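Local structure of cellulase (Bacillus sp. BG-CS10, 5E09) at residues Met404-Ile415 / His426-Glu434; Phe447-Val458 / Phe486-Ile497. The protein probably hydrolyses internal beta-1,4-glucosidic bonds of cellulose with a family 5 catalytic barrel followed by an X2 module and a family 46 carbohydrate-binding module. All coordinates share one frame; numbering follows the deposited sequence.

Contact 1 of 2, residues Met404-Ile415 / His426-Glu434; sequences MTPGELGTNAVI and HFQLQNVDE
Two amide groups meet the carbonyl of Glu408 from opposite faces of its plane: Asn431 ND2 lies 3.2 Å from Glu408 O on one side, and Asn412 ND2 lies 3.1 Å from Glu408 O on the other. The amide planes of Asn412 and Asn431 stand 74° apart. Asn431 CG lies anti to the backbone N (chi1 -161°), which carries the amide back over the turn, and ND2 also hydrogen-bonds Asp352 OD1, outside the two segments. Selenomethionine Met404 bends its terminal CE to 3.4 Å from Asn431 CB, while its CG packs 3.5 Å from Leu429 CD2. At the far end, Val414 CG1 borders the edge of the His426 ring.

This is an antiparallel hairpin of the X2 module. Gly410 N bonds Asn431 O at 2.9 Å, and glycine suits that place because a CB would jam against the preceding carbonyl. On the face of Thr411, Val414, Gln428 and Gln430, a water bridges Thr411 OG1 and Gln428 OE1. On the other, Ile415 and Phe427 meet through their CB atoms at 4.3 Å. The chemistry thus divides the hairpin: one face is partly hydrated, the other joins an apolar interior, and asparagine amides satisfy the carbonyl where the turn runs into strand 410-415.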
loop_
_atom_site.group_PDB
_atom_site.type_symbol
_atom_site.label_atom_id
_atom_site.label_comp_id
_atom_site.label_asym_id
_atom_site.label_seq_id
_atom_site.Cartn_x
_atom_site.Cartn_y
_atom_site.Cartn_z
HETATM N N MSE A 404 9.124 -30.714 -13.888
HETATM C CA MSE A 404 8.309 -31.077 -12.748
HETATM C C MSE A 404 8.630 -32.450 -12.188
HETATM O O MSE A 404 9.360 -33.232 -12.793
HETATM C CB MSE A 404 6.837 -30.982 -13.132
HETATM C CG MSE A 404 6.473 -29.576 -13.559
HETATM SE SE MSE A 404 4.635 -29.379 -14.107
HETATM C CE MSE A 404 3.853 -29.551 -12.346
ATOM N N THR A 405 8.081 -32.716 -11.010
ATOM C CA THR A 405 8.329 -33.945 -10.286
ATOM C C THR A 405 7.000 -34.539 -9.853
ATOM O O THR A 405 6.282 -33.932 -9.058
ATOM C CB THR A 405 9.206 -33.702 -9.042
ATOM O OG1 THR A 405 10.344 -32.913 -9.402
ATOM C CG2 THR A 405 9.659 -35.018 -8.437
ATOM N N PRO A 406 6.668 -35.727 -10.377
ATOM C CA PRO A 406 5.413 -36.403 -10.033
ATOM C C PRO A 406 5.284 -36.609 -8.532
ATOM O O PRO A 406 6.222 -37.093 -7.900
ATOM C CB PRO A 406 5.526 -37.746 -10.762
ATOM C CG PRO A 406 6.480 -37.475 -11.898
ATOM C CD PRO A 406 7.474 -36.499 -11.338
ATOM N N GLY A 407 4.144 -36.228 -7.967
ATOM C CA GLY A 407 3.902 -36.438 -6.552
ATOM C C GLY A 407 4.397 -35.333 -5.637
ATOM O O GLY A 407 4.028 -35.300 -4.470
ATOM N N GLU A 408 5.236 -34.429 -6.134
ATOM C CA GLU A 408 5.636 -33.308 -5.290
ATOM C C GLU A 408 4.804 -32.076 -5.594
ATOM O O GLU A 408 5.003 -31.402 -6.608
ATOM C CB GLU A 408 7.116 -32.969 -5.429
ATOM C CG GLU A 408 7.524 -31.936 -4.380
ATOM C CD GLU A 408 9.016 -31.757 -4.243
ATOM O OE1 GLU A 408 9.633 -31.123 -5.125
ATOM O OE2 GLU A 408 9.570 -32.252 -3.243
ATOM N N LEU A 409 3.877 -31.785 -4.688
ATOM C CA LEU A 409 2.963 -30.671 -4.858
ATOM C C LEU A 409 3.606 -29.368 -4.403
ATOM O O LEU A 409 4.441 -29.353 -3.504
ATOM C CB LEU A 409 1.666 -30.947 -4.098
ATOM C CG LEU A 409 1.104 -32.338 -4.421
ATOM C CD1 LEU A 409 -0.124 -32.658 -3.582
ATOM C CD2 LEU A 409 0.793 -32.468 -5.916
ATOM N N GLY A 410 3.220 -28.276 -5.046
ATOM C CA GLY A 410 3.802 -26.985 -4.761
ATOM C C GLY A 410 4.486 -26.446 -5.999
ATOM O O GLY A 410 4.268 -26.947 -7.104
ATOM N N THR A 411 5.380 -25.496 -5.777
ATOM C CA THR A 411 6.149 -24.891 -6.830
ATOM C C THR A 411 7.279 -25.809 -7.176
ATOM O O THR A 411 8.094 -26.088 -6.355
ATOM C CB THR A 411 6.779 -23.590 -6.346
ATOM O OG1 THR A 411 5.780 -22.762 -5.795
ATOM C CG2 THR A 411 7.393 -22.867 -7.470
ATOM N N ASN A 412 7.313 -26.277 -8.401
ATOM C CA ASN A 412 8.345 -27.172 -8.839
ATOM C C ASN A 412 9.403 -26.457 -9.626
ATOM O O ASN A 412 10.463 -26.948 -9.793
ATOM C CB ASN A 412 7.757 -28.262 -9.728
ATOM C CG ASN A 412 7.004 -29.314 -8.968
ATOM O OD1 ASN A 412 6.642 -30.310 -9.518
ATOM N ND2 ASN A 412 6.771 -29.098 -7.721
ATOM N N ALA A 413 9.086 -25.288 -10.118
ATOM C CA ALA A 413 10.011 -24.475 -10.920
ATOM C C ALA A 413 9.544 -23.046 -11.102
ATOM O O ALA A 413 8.394 -22.737 -10.863
ATOM C CB ALA A 413 10.241 -25.114 -12.298
ATOM N N VAL A 414 10.459 -22.183 -11.526
ATOM C CA VAL A 414 10.136 -20.792 -11.839
ATOM C C VAL A 414 10.589 -20.462 -13.260
ATOM O O VAL A 414 11.777 -20.526 -13.576
ATOM C CB VAL A 414 10.792 -19.817 -10.842
ATOM C CG1 VAL A 414 10.593 -18.386 -11.294
ATOM C CG2 VAL A 414 10.226 -20.046 -9.436
ATOM N N ILE A 415 9.624 -20.151 -14.120
ATOM C CA ILE A 415 9.912 -19.789 -15.500
ATOM C C ILE A 415 9.924 -18.277 -15.644
ATOM O O ILE A 415 8.905 -17.617 -15.442
ATOM C CB ILE A 415 8.882 -20.386 -16.473
ATOM C CG1 ILE A 415 8.766 -21.899 -16.263
ATOM C CG2 ILE A 415 9.254 -20.053 -17.915
ATOM C CD1 ILE A 415 7.646 -22.542 -17.054
ATOM N N HIS A 426 7.811 -13.496 -13.522
ATOM C CA HIS A 426 8.139 -14.818 -13.001
ATOM C C HIS A 426 6.921 -15.701 -12.815
ATOM O O HIS A 426 6.116 -15.486 -11.913
ATOM C CB HIS A 426 8.890 -14.695 -11.675
ATOM C CG HIS A 426 10.149 -13.897 -11.777
ATOM N ND1 HIS A 426 10.158 -12.520 -11.752
ATOM C CD2 HIS A 426 11.437 -14.281 -11.941
ATOM C CE1 HIS A 426 11.401 -12.090 -11.880
ATOM N NE2 HIS A 426 12.195 -13.138 -11.997
ATOM N N PHE A 427 6.798 -16.709 -13.668
ATOM C CA PHE A 427 5.771 -17.729 -13.500
ATOM C C PHE A 427 6.190 -18.767 -12.471
ATOM O O PHE A 427 7.270 -19.353 -12.573
ATOM C CB PHE A 427 5.474 -18.427 -14.827
ATOM C CG PHE A 427 4.903 -17.520 -15.873
ATOM C CD1 PHE A 427 3.601 -17.054 -15.769
ATOM C CD2 PHE A 427 5.660 -17.143 -16.964
ATOM C CE1 PHE A 427 3.067 -16.219 -16.736
ATOM C CE2 PHE A 427 5.135 -16.310 -17.939
ATOM C CZ PHE A 427 3.838 -15.847 -17.823
ATOM N N GLN A 428 5.329 -18.993 -11.485
ATOM C CA GLN A 428 5.500 -20.101 -10.558
ATOM C C GLN A 428 4.808 -21.332 -11.142
ATOM O O GLN A 428 3.600 -21.317 -11.378
ATOM C CB GLN A 428 4.920 -19.758 -9.178
ATOM C CG GLN A 428 5.283 -18.363 -8.669
ATOM C CD GLN A 428 6.735 -18.242 -8.234
ATOM O OE1 GLN A 428 7.237 -19.064 -7.466
ATOM N NE2 GLN A 428 7.414 -17.207 -8.717
ATOM N N LEU A 429 5.572 -22.387 -11.398
ATOM C CA LEU A 429 5.011 -23.622 -11.938
ATOM C C LEU A 429 4.505 -24.501 -10.795
ATOM O O LEU A 429 5.284 -25.194 -10.135
ATOM C CB LEU A 429 6.054 -24.358 -12.783
ATOM C CG LEU A 429 5.679 -25.690 -13.437
ATOM C CD1 LEU A 429 4.366 -25.588 -14.198
ATOM C CD2 LEU A 429 6.796 -26.140 -14.366
ATOM N N GLN A 430 3.195 -24.454 -10.559
ATOM C CA GLN A 430 2.585 -25.151 -9.432
ATOM C C GLN A 430 2.065 -26.541 -9.802
ATOM O O GLN A 430 1.164 -26.667 -10.631
ATOM C CB GLN A 430 1.425 -24.325 -8.856
ATOM C CG GLN A 430 1.783 -22.915 -8.400
ATOM C CD GLN A 430 2.792 -22.902 -7.264
ATOM O OE1 GLN A 430 3.915 -22.428 -7.428
ATOM N NE2 GLN A 430 2.397 -23.423 -6.111
ATOM N N ASN A 431 2.624 -27.579 -9.179
ATOM C CA ASN A 431 2.040 -28.914 -9.251
ATOM C C ASN A 431 0.953 -29.033 -8.191
ATOM O O ASN A 431 1.248 -29.055 -7.002
ATOM C CB ASN A 431 3.106 -30.000 -9.046
ATOM C CG ASN A 431 2.664 -31.372 -9.557
ATOM O OD1 ASN A 431 1.687 -31.487 -10.303
ATOM N ND2 ASN A 431 3.389 -32.416 -9.160
ATOM N N VAL A 432 -0.304 -29.099 -8.605
ATOM C CA VAL A 432 -1.375 -29.136 -7.624
ATOM C C VAL A 432 -2.175 -30.425 -7.651
ATOM O O VAL A 432 -2.181 -31.168 -8.635
ATOM C CB VAL A 432 -2.358 -27.958 -7.813
ATOM C CG1 VAL A 432 -1.625 -26.633 -7.687
ATOM C CG2 VAL A 432 -3.063 -28.061 -9.152
ATOM N N ASP A 433 -2.828 -30.680 -6.530
ATOM C CA ASP A 433 -3.912 -31.631 -6.455
ATOM C C ASP A 433 -5.121 -30.880 -5.912
ATOM O O ASP A 433 -4.994 -29.747 -5.426
ATOM C CB ASP A 433 -3.547 -32.809 -5.557
ATOM C CG ASP A 433 -3.987 -34.135 -6.134
ATOM O OD1 ASP A 433 -5.148 -34.227 -6.597
ATOM O OD2 ASP A 433 -3.163 -35.078 -6.127
ATOM N N GLU A 434 -6.291 -31.496 -5.989
ATOM C CA GLU A 434 -7.484 -30.881 -5.430
ATOM C C GLU A 434 -7.346 -30.726 -3.917
ATOM O O GLU A 434 -7.154 -31.719 -3.209
ATOM C CB GLU A 434 -8.713 -31.712 -5.762
ATOM C CG GLU A 434 -9.994 -31.205 -5.133
ATOM C CD GLU A 434 -11.058 -32.286 -5.041
ATOM O OE1 GLU A 434 -10.765 -33.379 -4.505
ATOM O OE2 GLU A 434 -12.188 -32.047 -5.519
HETATM O O HOH W 1 5.542 -19.600 -5.775
#

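Contact 2 of 2, residues Phe447-Val458 / Phe486-Ile497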
loop_
_atom_site.group_PDB
_atom_site.type_symbol
_atom_site.label_atom_id
_atom_site.label_comp_id
_atom_site.label_asym_id
_atom_site.label_seq_id
_atom_site.Cartn_x
_atom_site.Cartn_y
_atom_site.Cartn_z
ATOM N N PHE A 447 -10.547 -21.429 16.434
ATOM C CA PHE A 447 -11.039 -22.321 15.394
ATOM C C PHE A 447 -10.149 -22.356 14.149
ATOM O O PHE A 447 -9.855 -21.328 13.537
ATOM C CB PHE A 447 -12.465 -21.938 14.998
ATOM C CG PHE A 447 -13.171 -23.004 14.216
ATOM C CD1 PHE A 447 -13.839 -24.028 14.866
ATOM C CD2 PHE A 447 -13.150 -22.994 12.828
ATOM C CE1 PHE A 447 -14.482 -25.025 14.148
ATOM C CE2 PHE A 447 -13.790 -23.981 12.104
ATOM C CZ PHE A 447 -14.459 -24.997 12.763
ATOM N N ALA A 448 -9.732 -23.560 13.782
ATOM C CA ALA A 448 -8.964 -23.762 12.566
ATOM C C ALA A 448 -9.348 -25.074 11.887
ATOM O O ALA A 448 -9.372 -26.127 12.517
ATOM C CB ALA A 448 -7.472 -23.738 12.867
ATOM N N ILE A 449 -9.652 -24.991 10.598
ATOM C CA ILE A 449 -9.919 -26.157 9.770
ATOM C C ILE A 449 -8.627 -26.782 9.276
ATOM O O ILE A 449 -7.866 -26.134 8.565
ATOM C CB ILE A 449 -10.771 -25.778 8.554
ATOM C CG1 ILE A 449 -12.031 -25.037 9.005
ATOM C CG2 ILE A 449 -11.094 -27.017 7.722
ATOM C CD1 ILE A 449 -12.699 -24.239 7.907
ATOM N N PRO A 450 -8.364 -28.040 9.656
ATOM C CA PRO A 450 -7.203 -28.737 9.093
ATOM C C PRO A 450 -7.306 -28.783 7.573
ATOM O O PRO A 450 -8.358 -29.124 7.031
ATOM C CB PRO A 450 -7.293 -30.136 9.708
ATOM C CG PRO A 450 -8.069 -29.942 10.974
ATOM C CD PRO A 450 -9.066 -28.854 10.666
ATOM N N ALA A 451 -6.229 -28.417 6.895
ATOM C CA ALA A 451 -6.281 -28.233 5.453
ATOM C C ALA A 451 -5.147 -28.942 4.736
ATOM O O ALA A 451 -3.989 -28.859 5.141
ATOM C CB ALA A 451 -6.258 -26.752 5.117
ATOM N N HIS A 452 -5.494 -29.648 3.668
ATOM C CA HIS A 452 -4.504 -30.182 2.751
ATOM C C HIS A 452 -4.523 -29.307 1.511
ATOM O O HIS A 452 -5.350 -29.498 0.617
ATOM C CB HIS A 452 -4.797 -31.642 2.405
ATOM C CG HIS A 452 -4.785 -32.558 3.588
ATOM N ND1 HIS A 452 -3.619 -32.955 4.210
ATOM C CD2 HIS A 452 -5.793 -33.159 4.262
ATOM C CE1 HIS A 452 -3.911 -33.759 5.217
ATOM N NE2 HIS A 452 -5.224 -33.898 5.271
ATOM N N PHE A 453 -3.626 -28.327 1.475
ATOM C CA PHE A 453 -3.621 -27.330 0.413
ATOM C C PHE A 453 -3.181 -27.928 -0.921
ATOM O O PHE A 453 -3.598 -27.459 -1.990
ATOM C CB PHE A 453 -2.718 -26.150 0.792
ATOM C CG PHE A 453 -3.255 -25.318 1.931
ATOM C CD1 PHE A 453 -4.339 -24.475 1.740
ATOM C CD2 PHE A 453 -2.676 -25.380 3.187
ATOM C CE1 PHE A 453 -4.837 -23.712 2.779
ATOM C CE2 PHE A 453 -3.168 -24.618 4.235
ATOM C CZ PHE A 453 -4.251 -23.785 4.030
ATOM N N ASN A 454 -2.342 -28.958 -0.851
ATOM C CA ASN A 454 -1.916 -29.693 -2.038
ATOM C C ASN A 454 -1.372 -28.802 -3.156
ATOM O O ASN A 454 -1.751 -28.950 -4.315
ATOM C CB ASN A 454 -3.084 -30.531 -2.567
ATOM C CG ASN A 454 -3.483 -31.629 -1.608
ATOM O OD1 ASN A 454 -2.667 -32.081 -0.806
ATOM N ND2 ASN A 454 -4.739 -32.070 -1.683
ATOM N N GLY A 455 -0.497 -27.867 -2.800
ATOM C CA GLY A 455 0.124 -26.992 -3.781
ATOM C C GLY A 455 -0.755 -25.850 -4.263
ATOM O O GLY A 455 -0.350 -25.065 -5.115
ATOM N N ASP A 456 -1.958 -25.744 -3.715
ATOM C CA ASP A 456 -2.884 -24.698 -4.137
ATOM C C ASP A 456 -2.892 -23.551 -3.119
ATOM O O ASP A 456 -2.337 -23.686 -2.031
ATOM C CB ASP A 456 -4.286 -25.279 -4.317
ATOM C CG ASP A 456 -5.066 -24.589 -5.411
ATOM O OD1 ASP A 456 -4.713 -23.443 -5.767
ATOM O OD2 ASP A 456 -6.042 -25.194 -5.905
ATOM N N SER A 457 -3.505 -22.424 -3.468
ATOM C CA SER A 457 -3.548 -21.287 -2.552
ATOM C C SER A 457 -4.928 -20.632 -2.518
ATOM O O SER A 457 -5.586 -20.485 -3.553
ATOM C CB SER A 457 -2.474 -20.249 -2.920
ATOM O OG SER A 457 -2.614 -19.782 -4.250
ATOM N N VAL A 458 -5.362 -20.257 -1.315
ATOM C CA VAL A 458 -6.680 -19.667 -1.117
ATOM C C VAL A 458 -6.731 -18.228 -1.614
ATOM O O VAL A 458 -5.958 -17.374 -1.176
ATOM C CB VAL A 458 -7.097 -19.694 0.367
ATOM C CG1 VAL A 458 -8.478 -19.098 0.537
ATOM C CG2 VAL A 458 -7.063 -21.116 0.899
ATOM N N PHE A 486 -10.749 -14.686 8.046
ATOM C CA PHE A 486 -10.164 -16.012 7.888
ATOM C C PHE A 486 -8.711 -15.883 7.480
ATOM O O PHE A 486 -8.295 -14.837 6.999
ATOM C CB PHE A 486 -10.929 -16.830 6.846
ATOM C CG PHE A 486 -10.691 -16.382 5.430
ATOM C CD1 PHE A 486 -11.430 -15.345 4.885
ATOM C CD2 PHE A 486 -9.732 -17.003 4.642
ATOM C CE1 PHE A 486 -11.213 -14.930 3.576
ATOM C CE2 PHE A 486 -9.507 -16.592 3.338
ATOM C CZ PHE A 486 -10.251 -15.555 2.802
ATOM N N SER A 487 -7.939 -16.948 7.645
ATOM C CA SER A 487 -6.525 -16.877 7.304
ATOM C C SER A 487 -5.935 -18.239 6.948
ATOM O O SER A 487 -5.914 -19.149 7.773
ATOM C CB SER A 487 -5.744 -16.255 8.464
ATOM O OG SER A 487 -4.468 -15.821 8.033
ATOM N N PRO A 488 -5.471 -18.388 5.701
ATOM C CA PRO A 488 -4.696 -19.578 5.339
ATOM C C PRO A 488 -3.336 -19.570 6.031
ATOM O O PRO A 488 -2.560 -18.630 5.846
ATOM C CB PRO A 488 -4.531 -19.455 3.823
ATOM C CG PRO A 488 -5.558 -18.462 3.391
ATOM C CD PRO A 488 -5.766 -17.539 4.540
ATOM N N VAL A 489 -3.071 -20.595 6.832
ATOM C CA VAL A 489 -1.768 -20.801 7.448
ATOM C C VAL A 489 -1.135 -22.041 6.819
ATOM O O VAL A 489 -1.434 -23.184 7.215
ATOM C CB VAL A 489 -1.870 -20.974 8.984
ATOM C CG1 VAL A 489 -0.509 -20.775 9.632
ATOM C CG2 VAL A 489 -2.892 -20.008 9.570
ATOM N N TYR A 490 -0.280 -21.808 5.824
ATOM C CA TYR A 490 0.268 -22.882 5.000
ATOM C C TYR A 490 1.296 -23.715 5.754
ATOM O O TYR A 490 1.313 -24.940 5.640
ATOM C CB TYR A 490 0.883 -22.309 3.715
ATOM C CG TYR A 490 -0.142 -21.651 2.824
ATOM C CD1 TYR A 490 -1.015 -22.415 2.065
ATOM C CD2 TYR A 490 -0.252 -20.268 2.757
ATOM C CE1 TYR A 490 -1.966 -21.826 1.258
ATOM C CE2 TYR A 490 -1.202 -19.665 1.957
ATOM C CZ TYR A 490 -2.057 -20.450 1.207
ATOM O OH TYR A 490 -3.008 -19.863 0.403
ATOM N N ASP A 491 2.135 -23.051 6.540
ATOM C CA ASP A 491 3.171 -23.735 7.307
ATOM C C ASP A 491 2.596 -24.571 8.458
ATOM O O ASP A 491 3.308 -25.366 9.068
ATOM C CB ASP A 491 4.184 -22.718 7.847
ATOM C CG ASP A 491 3.517 -21.468 8.393
ATOM O OD1 ASP A 491 2.898 -20.725 7.593
ATOM O OD2 ASP A 491 3.601 -21.234 9.619
ATOM N N LYS A 492 1.312 -24.399 8.754
ATOM C CA LYS A 492 0.678 -25.202 9.791
ATOM C C LYS A 492 -0.458 -26.048 9.213
ATOM O O LYS A 492 -1.173 -26.732 9.950
ATOM C CB LYS A 492 0.167 -24.311 10.928
ATOM C CG LYS A 492 1.286 -23.638 11.719
ATOM C CD LYS A 492 0.874 -23.320 13.149
ATOM C CE LYS A 492 -0.226 -22.277 13.197
ATOM N NZ LYS A 492 -0.630 -21.973 14.598
ATOM N N GLY A 493 -0.604 -26.003 7.890
ATOM C CA GLY A 493 -1.621 -26.770 7.194
ATOM C C GLY A 493 -3.023 -26.569 7.735
ATOM O O GLY A 493 -3.715 -27.541 8.049
ATOM N N GLU A 494 -3.453 -25.313 7.856
ATOM C CA GLU A 494 -4.794 -25.051 8.378
ATOM C C GLU A 494 -5.366 -23.736 7.869
ATOM O O GLU A 494 -4.635 -22.887 7.384
ATOM C CB GLU A 494 -4.775 -25.044 9.910
ATOM C CG GLU A 494 -3.892 -23.948 10.503
ATOM C CD GLU A 494 -3.799 -24.008 12.019
ATOM O OE1 GLU A 494 -4.221 -25.026 12.615
ATOM O OE2 GLU A 494 -3.303 -23.028 12.617
ATOM N N ILE A 495 -6.681 -23.585 7.971
ATOM C CA ILE A 495 -7.329 -22.307 7.717
ATOM C C ILE A 495 -8.012 -21.829 8.990
ATOM O O ILE A 495 -8.947 -22.458 9.478
ATOM C CB ILE A 495 -8.371 -22.385 6.585
ATOM C CG1 ILE A 495 -7.711 -22.818 5.274
ATOM C CG2 ILE A 495 -9.047 -21.036 6.408
ATOM C CD1 ILE A 495 -8.696 -23.041 4.141
ATOM N N VAL A 496 -7.536 -20.716 9.532
ATOM C CA VAL A 496 -8.104 -20.150 10.748
ATOM C C VAL A 496 -9.385 -19.382 10.442
ATOM O O VAL A 496 -9.438 -18.623 9.479
ATOM C CB VAL A 496 -7.098 -19.204 11.448
ATOM C CG1 VAL A 496 -7.743 -18.516 12.645
ATOM C CG2 VAL A 496 -5.853 -19.968 11.867
ATOM N N ILE A 497 -10.421 -19.597 11.245
ATOM C CA ILE A 497 -11.605 -18.744 11.200
ATOM C C ILE A 497 -11.627 -17.899 12.475
ATOM O O ILE A 497 -11.666 -18.437 13.584
ATOM C CB ILE A 497 -12.899 -19.557 11.075
ATOM C CG1 ILE A 497 -12.779 -20.583 9.945
ATOM C CG2 ILE A 497 -14.077 -18.633 10.812
ATOM C CD1 ILE A 497 -12.721 -19.956 8.555
HETATM O O HOH W 2 -11.041 -18.407 16.072
#
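Phe447 O accepts Ile497 N in the C-terminal carbohydrate-binding domain, where strand 447-452 lies beside the hairpin of strands 486-489 and 494-497. The Phe447 ring meets Ile497 CG1 at its edge, CD2 to CG1 being 3.8 Å. Ala448 is small enough for Glu494 OE1 to come within 3.5 Å of its CB. Ile449 exchanges two backbone bonds with Ile495, an antiparallel pair, and Ala451 N bonds Gly493 O at 2.9 Å. Gly493 and Glu494 both face Val489 in a G1 bulge; glycine readily takes the positive phi of 53° there, and a CB would point close to Ala451 O.

With CG anti to the carbonyl carbon (chi1 -69°), the Phe453 ring lies between Ala451 CB on one face and the edge of Tyr490 on the other. Tyr490 CD1 sits over the ring centre, the planes are 53° apart, and Glu494 O lies in plane at the Phe453 edge. A serine here would probably open a gap between Ala451 CB and Tyr490 and leave the Tyr490 ring without the face it leans on.

Beyond the type I' turn Phe453-Asp456, Ser457 CB passes close to the Tyr490 hydroxyl, which accepts Val458 N at 2.9 Å. Finally, Val458 CG2 and Ile495 CD1 meet tip to tip, 4.1 Å apart.

How the contacts relate
After the catalytic barrel the chain enters the X2 module, where contact 1 closes a short loop: ten residues, half of them the remainder of the hairpin strands, lie between its segments. Asp433 and Glu434 then lead directly into strand 436-443 of the last domain. Contact 2 opens only afterwards and spans a longer excursion that includes strands 458-465 and 479-480, so the two contacts follow in series, neither nested nor crossed. The centres of contact 1 and contact 2 are about 18 Å apart. Even so they meet: the turn at Asn454 and Gly455 abuts the end of 426-434, with probable hydrogen bonds from Asp433 N to Asn454 O and from Asn454 ND2 to Glu434 O. The junction thereby ties the two accessory modules together.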